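PDB 1WPX: carboxypeptidase Y inhibitor from Saccharomyces cerevisiae, which inhibits carboxypeptidase Y specifically and potently and is built on the phosphatidylethanolamine-binding protein fold. Local coordinates for residues Val39-Ser44 with Glu56-Lys61; Phe66-Gln71 with Glu133-Glu138; Leu89-Met94 with Tyr169-Gly174; Leu113-Leu118 with Phe139-Ser144; Val165-Lys170 with Val210-Phe215. All blocks are in the same frame, centred on the assembly; numbering follows the deposited sequence.

Interaction 1. Residues Val39-Ser44 with Glu56-Lys61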
# COMPACT_ATOMS: atom_id res chain seq x y z
N VAL B 39 6.98 10.94 12.10
CA VAL B 39 8.37 11.22 12.37
C VAL B 39 9.14 11.05 11.07
O VAL B 39 8.85 10.15 10.29
CB VAL B 39 8.93 10.25 13.43
CG1 VAL B 39 10.36 10.63 13.81
CG2 VAL B 39 8.01 10.24 14.66
N GLU B 40 10.12 11.92 10.84
CA GLU B 40 10.92 11.87 9.62
C GLU B 40 12.32 12.43 9.82
O GLU B 40 12.51 13.42 10.52
CB GLU B 40 10.22 12.65 8.52
CG GLU B 40 10.98 12.68 7.22
CD GLU B 40 10.37 13.64 6.23
OE1 GLU B 40 10.34 14.85 6.54
OE2 GLU B 40 9.93 13.18 5.16
N TYR B 41 13.31 11.78 9.20
CA TYR B 41 14.69 12.23 9.28
C TYR B 41 14.97 13.11 8.08
O TYR B 41 15.66 14.12 8.17
CB TYR B 41 15.63 11.04 9.29
CG TYR B 41 15.66 10.32 10.62
CD1 TYR B 41 16.41 10.81 11.68
CD2 TYR B 41 14.91 9.16 10.82
CE1 TYR B 41 16.42 10.16 12.92
CE2 TYR B 41 14.91 8.51 12.05
CZ TYR B 41 15.67 9.01 13.09
OH TYR B 41 15.68 8.37 14.29
N SER B 42 14.41 12.70 6.94
CA SER B 42 14.54 13.44 5.69
C SER B 42 13.47 12.92 4.74
O SER B 42 12.92 11.83 4.95
CB SER B 42 15.93 13.23 5.08
OG SER B 42 16.13 11.88 4.71
N SER B 43 13.17 13.69 3.70
CA SER B 43 12.14 13.30 2.74
C SER B 43 12.28 11.85 2.29
O SER B 43 11.29 11.23 1.86
CB SER B 43 12.17 14.24 1.52
OG SER B 43 13.38 14.13 0.81
N SER B 44 13.48 11.30 2.39
CA SER B 44 13.70 9.92 1.98
C SER B 44 13.84 8.99 3.17
O SER B 44 14.03 7.78 3.01
CB SER B 44 14.97 9.83 1.13
OG SER B 44 16.12 10.08 1.92
N GLU B 56 22.93 5.38 8.84
CA GLU B 56 23.46 6.71 8.56
C GLU B 56 22.41 7.78 8.33
O GLU B 56 22.68 8.97 8.48
CB GLU B 56 24.42 6.68 7.37
CG GLU B 56 23.83 6.12 6.09
CD GLU B 56 23.78 4.59 6.08
OE1 GLU B 56 23.25 4.04 5.09
OE2 GLU B 56 24.28 3.95 7.04
N LYS B 57 21.20 7.37 7.94
CA LYS B 57 20.14 8.33 7.71
C LYS B 57 19.51 8.80 9.02
O LYS B 57 18.99 9.91 9.11
CB LYS B 57 19.08 7.74 6.78
CG LYS B 57 19.45 7.84 5.31
CD LYS B 57 18.39 7.20 4.42
CE LYS B 57 18.68 7.42 2.94
NZ LYS B 57 18.51 8.85 2.55
N ALA B 58 19.59 7.96 10.05
CA ALA B 58 19.04 8.28 11.36
C ALA B 58 20.14 8.86 12.26
O ALA B 58 20.11 8.72 13.48
CB ALA B 58 18.45 7.03 12.00
N ARG B 59 21.09 9.53 11.62
CA ARG B 59 22.23 10.12 12.31
C ARG B 59 21.90 11.35 13.16
O ARG B 59 22.40 11.49 14.28
CB ARG B 59 23.31 10.46 11.28
CG ARG B 59 24.69 10.68 11.84
CD ARG B 59 25.66 11.08 10.74
NE ARG B 59 25.14 12.19 9.94
CZ ARG B 59 25.89 13.03 9.24
NH1 ARG B 59 27.21 12.90 9.24
NH2 ARG B 59 25.32 14.01 8.54
N SER B 60 21.07 12.25 12.64
CA SER B 60 20.70 13.46 13.37
C SER B 60 19.29 13.35 13.95
O SER B 60 18.59 12.37 13.70
CB SER B 60 20.78 14.68 12.45
OG SER B 60 22.09 14.81 11.92
N LYS B 61 18.88 14.35 14.72
CA LYS B 61 17.55 14.31 15.32
C LYS B 61 16.46 14.52 14.26
O LYS B 61 16.57 15.40 13.41
CB LYS B 61 17.42 15.37 16.43
CG LYS B 61 16.15 15.19 17.25
CD LYS B 61 16.15 15.98 18.55
CE LYS B 61 15.92 17.46 18.33
NZ LYS B 61 15.78 18.16 19.64
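Lys-57, in a short 3-10 segment, reaches back to Ser-44 in the connection between antiparallel strands 35-40 and 45-47. There Tyr-41 and Ser-42 together face Ala-45 as a classic beta bulge. The lysine chain runs straight to CE and then bends (chi4 -69°), which turns NZ onto Ser-44 OG; the ammonium donates a hydrogen bond of 2.8 Å from NZ to OG. Ser-44 OG lies in turn 3.3 Å from Ser-42 OG, a weak hydrogen bond in which either hydroxyl could be the donor, so the lysine ends on a small cluster of serine hydroxyls at the protein surface. The carbonyl oxygen of the same residue, Lys-57 O, lies oblique to the Tyr-41 ring, 3.5 Å from Tyr-41 CB.

Ala-58 follows and supplies the apolar part of the contact. Its CA stands over one face of the Tyr-41 ring, displaced toward the rim, in a CH-pi contact 3.7 Å from CA to the ring centroid. Its methyl group lies over the same face, toward the phenol end, with Ala-58 CB 3.6 Å from Tyr-41 CZ. The ring is brought here by a first torsion that sets CG anti to the carbonyl carbon (chi1 -76°). Farther out, Tyr-150 OH is hydrogen-bonded both to Tyr-41 OH and to Ala-58 O, joining the two sides of the contact through a third residue. Phe-166 of strand 162-170 and Pro-62 also pack against the tyrosine.

Ser-60 completes the contact through its backbone: its O lies in the ring plane at the edge of Tyr-41, 3.2 Å from CE1.

Interaction 2. Residues Phe66-Gln71 with Glu133-Glu138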
# COMPACT_ATOMS: atom_id res chain seq x y z
N PHE B 66 2.23 15.81 15.26
CA PHE B 66 1.19 15.08 15.97
C PHE B 66 -0.16 15.38 15.34
O PHE B 66 -0.53 16.53 15.17
CB PHE B 66 1.17 15.48 17.45
CG PHE B 66 0.08 14.82 18.25
CD1 PHE B 66 -0.02 13.43 18.30
CD2 PHE B 66 -0.85 15.58 18.95
CE1 PHE B 66 -1.02 12.81 19.05
CE2 PHE B 66 -1.85 14.97 19.70
CZ PHE B 66 -1.94 13.58 19.75
N THR B 67 -0.87 14.33 14.96
CA THR B 67 -2.18 14.51 14.38
C THR B 67 -3.19 13.96 15.36
O THR B 67 -3.18 12.77 15.69
CB THR B 67 -2.32 13.76 13.03
OG1 THR B 67 -1.58 14.46 12.03
CG2 THR B 67 -3.77 13.69 12.60
N PHE B 68 -4.04 14.84 15.87
CA PHE B 68 -5.06 14.41 16.80
C PHE B 68 -6.35 14.24 16.04
O PHE B 68 -6.70 15.05 15.17
CB PHE B 68 -5.23 15.44 17.93
CG PHE B 68 -6.45 15.20 18.77
CD1 PHE B 68 -7.64 15.87 18.50
CD2 PHE B 68 -6.42 14.28 19.82
CE1 PHE B 68 -8.79 15.63 19.26
CE2 PHE B 68 -7.56 14.03 20.59
CZ PHE B 68 -8.75 14.70 20.31
N ASN B 69 -7.06 13.16 16.35
CA ASN B 69 -8.33 12.88 15.70
C ASN B 69 -9.32 12.40 16.75
O ASN B 69 -9.27 11.25 17.18
CB ASN B 69 -8.16 11.79 14.64
CG ASN B 69 -9.46 11.45 13.94
OD1 ASN B 69 -10.13 12.33 13.40
ND2 ASN B 69 -9.82 10.17 13.96
N LYS B 70 -10.20 13.30 17.18
CA LYS B 70 -11.20 12.95 18.18
C LYS B 70 -12.14 11.93 17.55
O LYS B 70 -13.16 12.29 16.95
CB LYS B 70 -11.99 14.18 18.62
CG LYS B 70 -13.20 13.86 19.49
CD LYS B 70 -13.89 15.13 19.95
CE LYS B 70 -15.29 14.84 20.47
NZ LYS B 70 -16.16 14.30 19.38
N GLN B 71 -11.78 10.66 17.68
CA GLN B 71 -12.57 9.58 17.11
C GLN B 71 -11.81 8.29 17.38
O GLN B 71 -12.40 7.25 17.67
CB GLN B 71 -12.74 9.79 15.60
CG GLN B 71 -13.92 9.04 15.01
CD GLN B 71 -13.73 7.54 15.03
OE1 GLN B 71 -14.70 6.78 15.05
NE2 GLN B 71 -12.48 7.10 15.03
N GLU B 133 -13.24 16.84 16.53
CA GLU B 133 -11.97 17.52 16.71
C GLU B 133 -10.90 16.86 15.84
O GLU B 133 -10.83 15.63 15.74
CB GLU B 133 -11.55 17.46 18.18
CG GLU B 133 -12.54 18.08 19.15
CD GLU B 133 -12.52 19.59 19.11
OE1 GLU B 133 -12.54 20.15 17.99
OE2 GLU B 133 -12.50 20.21 20.19
N PHE B 134 -10.08 17.69 15.22
CA PHE B 134 -9.01 17.20 14.36
C PHE B 134 -7.99 18.29 14.11
O PHE B 134 -8.35 19.46 13.92
CB PHE B 134 -9.57 16.74 13.01
CG PHE B 134 -8.50 16.43 11.99
CD1 PHE B 134 -7.93 15.17 11.93
CD2 PHE B 134 -8.03 17.43 11.15
CE1 PHE B 134 -6.89 14.90 11.04
CE2 PHE B 134 -6.99 17.18 10.26
CZ PHE B 134 -6.42 15.91 10.20
N PHE B 135 -6.71 17.92 14.12
CA PHE B 135 -5.64 18.86 13.84
C PHE B 135 -4.29 18.17 13.77
O PHE B 135 -4.04 17.18 14.46
CB PHE B 135 -5.60 19.98 14.89
CG PHE B 135 -5.16 19.54 16.26
CD1 PHE B 135 -3.83 19.24 16.52
CD2 PHE B 135 -6.08 19.42 17.29
CE1 PHE B 135 -3.42 18.83 17.79
CE2 PHE B 135 -5.69 19.01 18.56
CZ PHE B 135 -4.36 18.72 18.81
N ALA B 136 -3.43 18.70 12.91
CA ALA B 136 -2.09 18.19 12.74
C ALA B 136 -1.19 19.34 13.12
O ALA B 136 -1.35 20.45 12.61
CB ALA B 136 -1.86 17.79 11.29
N SER B 137 -0.25 19.10 14.02
CA SER B 137 0.65 20.15 14.45
C SER B 137 2.05 19.66 14.79
O SER B 137 2.25 18.53 15.23
CB SER B 137 0.07 20.87 15.67
OG SER B 137 1.01 21.79 16.21
N GLU B 138 3.02 20.54 14.58
CA GLU B 138 4.40 20.25 14.90
C GLU B 138 4.62 20.81 16.30
O GLU B 138 3.72 21.44 16.87
CB GLU B 138 5.33 20.93 13.91
CG GLU B 138 5.09 20.48 12.48
CD GLU B 138 6.14 21.00 11.53
OE1 GLU B 138 6.29 22.24 11.45
OE2 GLU B 138 6.81 20.16 10.88
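Phe-135 lays one ring face against Phe-68: Phe-68 CB sits over it, 3.7 Å from the ring centroid in a CH-pi contact. The two rings lie 26° from parallel but are slid apart and barely overlap. Phe-135 takes the first torsion that places CG between backbone N and carbonyl carbon (chi1 69°), which swings the ring over its cross-strand partner. Putting an alanine here would probably open a gap over Phe-68 CB and let the Phe-68 ring turn more easily. Glu-133 CB meets the Phe-68 ring in plane at its edge, and Glu-133 CG crosses the aliphatic chain of Lys-70 at a slant, near CD. On the other sheet face, Thr-67 CG2 approaches Phe-134 CE1 at 3.7 Å.

Antiparallel backbone bonds fix this register: Phe-66 and Phe-68 each exchange a pair, with Ser-137 and Phe-135, and Lys-70 N, at the centre of an inverse gamma turn, adds one to Glu-133 O.

Phe-134 also meets an aromatic side chain of another protein chain edge-to-face. Strand 63-69 runs between strand 134-140 and strand 35-40, where Thr-67 bonds to Ile-36 through the backbone.

Interaction 3. Residues Leu89-Met94 with Tyr169-Gly174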
# COMPACT_ATOMS: atom_id res chain seq x y z
N LEU B 89 1.80 20.04 28.02
CA LEU B 89 3.23 19.97 27.78
C LEU B 89 3.50 18.50 27.46
O LEU B 89 2.95 17.61 28.10
CB LEU B 89 4.00 20.40 29.02
CG LEU B 89 3.96 21.89 29.36
CD1 LEU B 89 4.78 22.15 30.61
CD2 LEU B 89 4.51 22.71 28.19
N PHE B 90 4.34 18.24 26.47
CA PHE B 90 4.62 16.86 26.09
C PHE B 90 6.07 16.42 26.25
O PHE B 90 6.99 17.25 26.35
CB PHE B 90 4.18 16.60 24.65
CG PHE B 90 2.74 16.90 24.39
CD1 PHE B 90 2.32 18.20 24.13
CD2 PHE B 90 1.79 15.89 24.44
CE1 PHE B 90 0.98 18.49 23.91
CE2 PHE B 90 0.44 16.16 24.23
CZ PHE B 90 0.04 17.46 23.96
N THR B 91 6.26 15.11 26.28
CA THR B 91 7.57 14.50 26.38
C THR B 91 7.72 13.51 25.23
O THR B 91 6.87 12.65 25.01
CB THR B 91 7.76 13.77 27.72
OG1 THR B 91 8.10 14.72 28.74
CG2 THR B 91 8.88 12.73 27.61
N LEU B 92 8.82 13.65 24.51
CA LEU B 92 9.13 12.81 23.37
C LEU B 92 10.30 11.90 23.72
O LEU B 92 11.39 12.37 24.05
CB LEU B 92 9.48 13.69 22.17
CG LEU B 92 9.21 13.19 20.75
CD1 LEU B 92 7.91 12.39 20.69
CD2 LEU B 92 9.12 14.40 19.85
N VAL B 93 10.06 10.59 23.65
CA VAL B 93 11.08 9.60 23.98
C VAL B 93 11.48 8.71 22.80
O VAL B 93 10.69 8.47 21.90
CB VAL B 93 10.57 8.67 25.12
CG1 VAL B 93 11.52 7.50 25.31
CG2 VAL B 93 10.44 9.46 26.40
N MET B 94 12.72 8.24 22.82
CA MET B 94 13.21 7.31 21.80
C MET B 94 14.00 6.23 22.52
O MET B 94 14.99 6.51 23.19
CB MET B 94 14.11 7.99 20.77
CG MET B 94 14.44 7.05 19.61
SD MET B 94 15.56 7.74 18.37
CE MET B 94 16.70 6.36 18.16
N TYR B 169 4.39 11.45 25.20
CA TYR B 169 3.66 11.46 26.46
C TYR B 169 3.13 12.85 26.81
O TYR B 169 3.76 13.86 26.50
CB TYR B 169 4.55 11.00 27.61
CG TYR B 169 4.92 9.54 27.59
CD1 TYR B 169 6.05 9.09 26.91
CD2 TYR B 169 4.15 8.60 28.28
CE1 TYR B 169 6.41 7.75 26.91
CE2 TYR B 169 4.49 7.25 28.29
CZ TYR B 169 5.63 6.83 27.61
OH TYR B 169 5.98 5.50 27.63
N LYS B 170 1.98 12.88 27.48
CA LYS B 170 1.41 14.14 27.93
C LYS B 170 1.83 14.25 29.39
O LYS B 170 1.64 13.31 30.16
CB LYS B 170 -0.11 14.12 27.84
CG LYS B 170 -0.73 15.37 28.43
CD LYS B 170 -2.21 15.19 28.71
CE LYS B 170 -2.76 16.40 29.45
NZ LYS B 170 -4.23 16.30 29.71
N GLN B 171 2.41 15.38 29.78
CA GLN B 171 2.85 15.58 31.16
C GLN B 171 1.67 16.04 32.01
O GLN B 171 0.73 16.64 31.50
CB GLN B 171 3.96 16.62 31.21
CG GLN B 171 5.16 16.28 30.35
CD GLN B 171 6.21 17.38 30.30
OE1 GLN B 171 7.17 17.30 29.52
NE2 GLN B 171 6.04 18.40 31.12
N PRO B 172 1.70 15.75 33.33
CA PRO B 172 0.61 16.16 34.22
C PRO B 172 0.59 17.69 34.23
O PRO B 172 1.65 18.32 34.19
CB PRO B 172 1.04 15.61 35.59
CG PRO B 172 2.03 14.53 35.26
CD PRO B 172 2.78 15.09 34.08
N LYS B 173 -0.60 18.29 34.28
CA LYS B 173 -0.68 19.74 34.26
C LYS B 173 0.14 20.45 35.34
O LYS B 173 0.13 20.08 36.52
CB LYS B 173 -2.14 20.19 34.35
CG LYS B 173 -2.30 21.71 34.25
CD LYS B 173 -3.75 22.10 34.05
CE LYS B 173 -3.89 23.58 33.71
NZ LYS B 173 -5.30 23.94 33.38
N GLY B 174 0.85 21.49 34.92
CA GLY B 174 1.65 22.28 35.83
C GLY B 174 3.00 21.72 36.25
O GLY B 174 3.80 22.45 36.83
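Gln-171 reaches back across Leu-89 and Thr-91, and its side chain can be followed atom by atom. CB and CG both pass close to Leu-89 O, each at 3.4 Å, the same carbonyl that accepts the backbone N-H of Gln-171 in a nearly straight bond. The first torsion, which leaves CG anti to the carbonyl carbon (chi1 -57°), starts the chain toward the opposite strand, and it runs extended from there. CD comes within 3.6 Å of Thr-91 OG1, and the two side chains cross at about a right angle. Of the two tip atoms, OE1 accepts a hydrogen bond from Thr-91 OG1 at 2.9 Å, with the donor tilted 24° from the amide plane, while NE2 rests on Leu-89 CB at 3.5 Å and makes a weak hydrogen bond to Val-175 O. OE1 has a second donor in Asp-117 N of strand 110-120. These two donors are likely to offset the nearby Phe-90 O, an acceptor like OE1, and to fix the rotation of the amide in this buried place.

Beyond the glutamine, Thr-91 and Tyr-169 exchange two backbone hydrogen bonds. Their neighbours Phe-90 and Lys-170 form a non-hydrogen-bonded pair, in which Phe-90 CE2 approaches Lys-170 CB at 4.2 Å. The Tyr-169 ring meets Val-93 CG2 obliquely at CE1, 4.4 Å away, and both side chains also touch Val-198 of helix 198-203. Phe-90 points to the opposite sheet face, against Leu-120 and Leu-168. The arrangement is an antiparallel pairing inside the central sheet of the phosphatidylethanolamine-binding protein fold, with the ladder continued by Gln-171 N on Leu-89 O and the glutamine amide folded back onto Thr-91.

Interaction 4. Residues Leu113-Leu118 with Phe139-Ser144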
# COMPACT_ATOMS: atom_id res chain seq x y z
N LEU B 113 16.81 9.26 23.36
CA LEU B 113 16.35 10.64 23.38
C LEU B 113 15.21 10.83 24.37
O LEU B 113 14.40 9.93 24.59
CB LEU B 113 15.91 11.03 21.96
CG LEU B 113 15.30 12.38 21.60
CD1 LEU B 113 13.85 12.41 21.98
CD2 LEU B 113 16.08 13.51 22.25
N VAL B 114 15.18 12.02 24.97
CA VAL B 114 14.15 12.40 25.93
C VAL B 114 14.04 13.92 25.98
O VAL B 114 14.85 14.58 26.60
CB VAL B 114 14.48 11.91 27.36
CG1 VAL B 114 13.46 12.49 28.34
CG2 VAL B 114 14.43 10.41 27.42
N GLU B 115 13.02 14.45 25.31
CA GLU B 115 12.77 15.88 25.27
C GLU B 115 11.50 16.18 26.06
O GLU B 115 10.48 15.51 25.87
CB GLU B 115 12.56 16.34 23.83
CG GLU B 115 13.66 17.19 23.28
CD GLU B 115 13.25 17.82 21.98
OE1 GLU B 115 13.01 17.07 21.01
OE2 GLU B 115 13.15 19.07 21.93
N CYS B 116 11.55 17.18 26.93
CA CYS B 116 10.39 17.51 27.74
C CYS B 116 9.95 18.96 27.63
O CYS B 116 10.65 19.80 27.04
CB CYS B 116 10.66 17.18 29.21
SG CYS B 116 11.30 15.52 29.48
N ASP B 117 8.79 19.24 28.21
CA ASP B 117 8.21 20.57 28.22
C ASP B 117 8.04 21.09 26.79
O ASP B 117 8.40 22.22 26.48
CB ASP B 117 9.09 21.53 29.02
CG ASP B 117 9.59 20.92 30.32
OD1 ASP B 117 8.75 20.39 31.09
OD2 ASP B 117 10.81 20.96 30.56
N LEU B 118 7.49 20.23 25.93
CA LEU B 118 7.24 20.55 24.54
C LEU B 118 5.79 20.98 24.41
O LEU B 118 4.91 20.36 25.01
CB LEU B 118 7.44 19.32 23.66
CG LEU B 118 8.84 18.85 23.27
CD1 LEU B 118 8.80 17.39 22.87
CD2 LEU B 118 9.36 19.72 22.13
N PHE B 139 5.79 20.58 16.86
CA PHE B 139 6.06 21.07 18.20
C PHE B 139 6.85 22.36 18.21
O PHE B 139 7.58 22.67 17.27
CB PHE B 139 6.80 20.00 18.99
CG PHE B 139 6.01 18.75 19.18
CD1 PHE B 139 4.99 18.70 20.12
CD2 PHE B 139 6.24 17.64 18.38
CE1 PHE B 139 4.21 17.56 20.26
CE2 PHE B 139 5.46 16.50 18.50
CZ PHE B 139 4.44 16.46 19.45
N ASN B 140 6.68 23.12 19.29
CA ASN B 140 7.42 24.35 19.46
C ASN B 140 8.61 23.93 20.32
O ASN B 140 8.46 23.65 21.51
CB ASN B 140 6.59 25.40 20.18
CG ASN B 140 7.29 26.73 20.27
OD1 ASN B 140 6.71 27.72 20.71
ND2 ASN B 140 8.55 26.77 19.84
N THR B 141 9.77 23.85 19.68
CA THR B 141 11.01 23.43 20.31
C THR B 141 11.61 24.43 21.31
O THR B 141 12.39 24.05 22.17
CB THR B 141 12.06 23.10 19.24
OG1 THR B 141 13.17 22.42 19.83
CG2 THR B 141 12.56 24.39 18.57
N LYS B 142 11.23 25.70 21.18
CA LYS B 142 11.73 26.77 22.04
C LYS B 142 11.97 26.43 23.52
O LYS B 142 13.07 26.02 23.91
CB LYS B 142 10.80 27.98 21.97
CG LYS B 142 10.77 28.67 20.62
CD LYS B 142 12.15 29.09 20.18
CE LYS B 142 12.13 29.63 18.76
NZ LYS B 142 13.50 29.82 18.21
N GLY B 143 10.94 26.61 24.33
CA GLY B 143 11.08 26.36 25.76
C GLY B 143 11.20 24.93 26.24
O GLY B 143 10.88 24.64 27.39
N SER B 144 11.66 24.02 25.39
CA SER B 144 11.78 22.63 25.81
C SER B 144 13.06 22.37 26.59
O SER B 144 13.96 23.20 26.61
CB SER B 144 11.70 21.69 24.60
OG SER B 144 12.77 21.94 23.70
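The Phe-139 ring is approached obliquely by Leu-118 CB, and the two side chains cross at about a right angle. The closer touch is between aliphatic atoms, Leu-118 CD2 to Phe-139 CB at 4.1 Å. The same methyl group reaches Ser-144 CB at 3.9 Å, so one leucine branch bridges both ends of the 139-144 segment. A second flat group, the Glu-115 carboxylate, brings OE2 to 3.4 Å from Ser-144 OG; its OE1 has a weak, long ion pair with Lys-61.

Ser-144 closes the turn 141-144 by bonding back to Thr-141. Its OG, placed between backbone N and carbonyl carbon (chi1 62°), donates to Thr-141 O at 2.6 Å, and its N reaches that same oxygen from the same face of the carbonyl plane at 3.3 Å. Replacing it with an alanine would probably cost Thr-141 O its shorter bond, leaving the turn held by the longer one from the backbone N and more mobile. Against the other segment, Ser-144 CB abuts Cys-116 O, and Ser-144 CA makes a CH...O contact with Asp-117 O at 3.5 Å.

Asp-117 has a positive phi and belongs, with Leu-118, to a G1 beta bulge facing Phe-90; its OD2 is hydrogen-bonded to Ser-177 OG. Between the two segments the contact rests on packing and one CH...O contact, and with the serine proton given to Thr-141 O, Ser-144 probably contributes little to stabilising the Glu-115 carboxylate.

Interaction 5. Residues Val165-Lys170 with Val210-Phe215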
# COMPACT_ATOMS: atom_id res chain seq x y z
N VAL B 165 11.91 2.78 18.96
CA VAL B 165 10.58 3.29 19.28
C VAL B 165 10.42 4.72 19.79
O VAL B 165 11.00 5.11 20.80
CB VAL B 165 9.90 2.34 20.31
CG1 VAL B 165 8.42 2.67 20.43
CG2 VAL B 165 10.10 0.90 19.87
N PHE B 166 9.61 5.51 19.08
CA PHE B 166 9.32 6.88 19.48
C PHE B 166 8.00 6.86 20.26
O PHE B 166 7.04 6.21 19.83
CB PHE B 166 9.17 7.79 18.27
CG PHE B 166 10.46 8.08 17.57
CD1 PHE B 166 10.79 7.41 16.38
CD2 PHE B 166 11.35 9.01 18.08
CE1 PHE B 166 11.98 7.69 15.72
CE2 PHE B 166 12.55 9.29 17.43
CZ PHE B 166 12.86 8.63 16.24
N LEU B 167 7.96 7.56 21.39
CA LEU B 167 6.76 7.63 22.21
C LEU B 167 6.46 9.06 22.66
O LEU B 167 7.36 9.77 23.13
CB LEU B 167 6.88 6.74 23.45
CG LEU B 167 7.18 5.25 23.23
CD1 LEU B 167 8.68 5.03 23.29
CD2 LEU B 167 6.51 4.42 24.30
N LEU B 168 5.21 9.48 22.49
CA LEU B 168 4.80 10.82 22.88
C LEU B 168 3.95 10.75 24.15
O LEU B 168 2.92 10.08 24.19
CB LEU B 168 4.00 11.49 21.76
CG LEU B 168 3.57 12.93 22.03
CD1 LEU B 168 4.81 13.81 22.04
CD2 LEU B 168 2.60 13.42 20.97
N TYR B 169 4.39 11.45 25.20
CA TYR B 169 3.66 11.46 26.46
C TYR B 169 3.13 12.85 26.81
O TYR B 169 3.76 13.86 26.50
CB TYR B 169 4.55 11.00 27.61
CG TYR B 169 4.92 9.54 27.59
CD1 TYR B 169 6.05 9.09 26.91
CD2 TYR B 169 4.15 8.60 28.28
CE1 TYR B 169 6.41 7.75 26.91
CE2 TYR B 169 4.49 7.25 28.29
CZ TYR B 169 5.63 6.83 27.61
OH TYR B 169 5.98 5.50 27.63
N LYS B 170 1.98 12.88 27.48
CA LYS B 170 1.41 14.14 27.93
C LYS B 170 1.83 14.25 29.39
O LYS B 170 1.64 13.31 30.16
CB LYS B 170 -0.11 14.12 27.84
CG LYS B 170 -0.73 15.37 28.43
CD LYS B 170 -2.21 15.19 28.71
CE LYS B 170 -2.76 16.40 29.45
NZ LYS B 170 -4.23 16.30 29.71
N VAL B 210 0.43 8.99 24.62
CA VAL B 210 -0.56 9.47 23.65
C VAL B 210 -0.36 8.89 22.25
O VAL B 210 -1.34 8.67 21.54
CB VAL B 210 -0.56 11.02 23.58
CG1 VAL B 210 -1.37 11.50 22.38
CG2 VAL B 210 -1.17 11.59 24.84
N ALA B 211 0.88 8.66 21.85
CA ALA B 211 1.16 8.12 20.52
C ALA B 211 2.52 7.44 20.42
O ALA B 211 3.36 7.58 21.31
CB ALA B 211 1.07 9.24 19.49
N SER B 212 2.71 6.71 19.33
CA SER B 212 3.96 5.99 19.08
C SER B 212 4.17 5.56 17.62
O SER B 212 3.23 5.20 16.93
CB SER B 212 4.03 4.75 19.97
OG SER B 212 5.21 4.02 19.72
N ASN B 213 5.42 5.62 17.18
CA ASN B 213 5.80 5.21 15.83
C ASN B 213 7.14 4.51 16.01
O ASN B 213 7.76 4.63 17.06
CB ASN B 213 5.97 6.42 14.92
CG ASN B 213 5.87 6.06 13.44
OD1 ASN B 213 6.00 4.90 13.06
ND2 ASN B 213 5.65 7.06 12.60
N PHE B 214 7.60 3.77 15.01
CA PHE B 214 8.88 3.09 15.15
C PHE B 214 9.44 2.61 13.82
O PHE B 214 8.74 2.55 12.81
CB PHE B 214 8.74 1.90 16.10
CG PHE B 214 8.04 0.73 15.50
CD1 PHE B 214 8.73 -0.44 15.23
CD2 PHE B 214 6.69 0.80 15.15
CE1 PHE B 214 8.10 -1.52 14.61
CE2 PHE B 214 6.05 -0.27 14.54
CZ PHE B 214 6.76 -1.43 14.27
N PHE B 215 10.72 2.26 13.83
CA PHE B 215 11.38 1.77 12.63
C PHE B 215 12.44 0.75 13.02
O PHE B 215 12.72 0.56 14.21
CB PHE B 215 11.99 2.94 11.84
CG PHE B 215 13.22 3.55 12.48
CD1 PHE B 215 14.50 3.09 12.14
CD2 PHE B 215 13.11 4.61 13.37
CE1 PHE B 215 15.64 3.70 12.67
CE2 PHE B 215 14.26 5.22 13.92
CZ PHE B 215 15.52 4.77 13.56
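Phe-166 and Leu-168 pair with Asn-213 and Ala-211 as the hydrogen-bonded positions of an antiparallel ladder close to the centre of the chain, in the sheet of this phosphatidylethanolamine-binding protein fold. At the Val-210 end the ladder has a classic beta bulge, in which Val-210 and Ala-211 both face Leu-168. The strand axes run 170° apart.

Among the backbone bonds, Phe-166 N donates to Asn-213 O and Leu-168 N to Ala-211 O, each at 2.9 Å. At the bulge Leu-168 O takes Val-210 N at 2.8 Å, while Ala-211 N offers it only a weak bond.

One side chain joins the polar network across the strands. Ser-212 OG, set by a torsion that puts it anti to the backbone N (chi1 178°), donates to Phe-166 O at 2.9 Å. Asn-213 N bonds to that oxygen from the opposite face of its carbonyl plane, so two donors grip one buried acceptor. Asn-213 directs its own amide away from strand 162-170, with OD1 bonded to Met-49 N and ND2 to Leu-37 O, which links the ladder to strand 35-40 and the segment beyond strand 45-47.

Apolar contacts fill in around these bonds. Val-165 CG2 lies 4.1 Å from Phe-214 CB, and Val-210 CG2 lies 4.1 Å from Lys-170 CB. On the sheet face of Phe-166 and Leu-168, side chains from strands 35-40, 63-69 and 90-96 pack in, among them Leu-37, Phe-66 and Met-94. At the end of the ladder, Phe-166 presents CE1 in plane at the edge of the Phe-215 ring, 3.8 Å from CE2.

In the fold
From the N terminus, interaction 1 first closes a short loop around strand 45-47 and is complete before the others open. Interaction 2 then joins strands 63-69 and 134-140 over a long excursion. It crosses interaction 3, which begins inside that excursion and ends later on strand 162-170, and it also crosses interaction 4. Interaction 4 is nested within the loop of interaction 3, and strands 90-96 and 110-120 are neighbours in the sheet. Interaction 5 starts on the stretch where interaction 3 ends, sharing Tyr-169 and Lys-170, and adds strand 208-217. Phe-66 of interaction 2 and Tyr-41 of interaction 1 both pack on interaction 5, near the chain's centre.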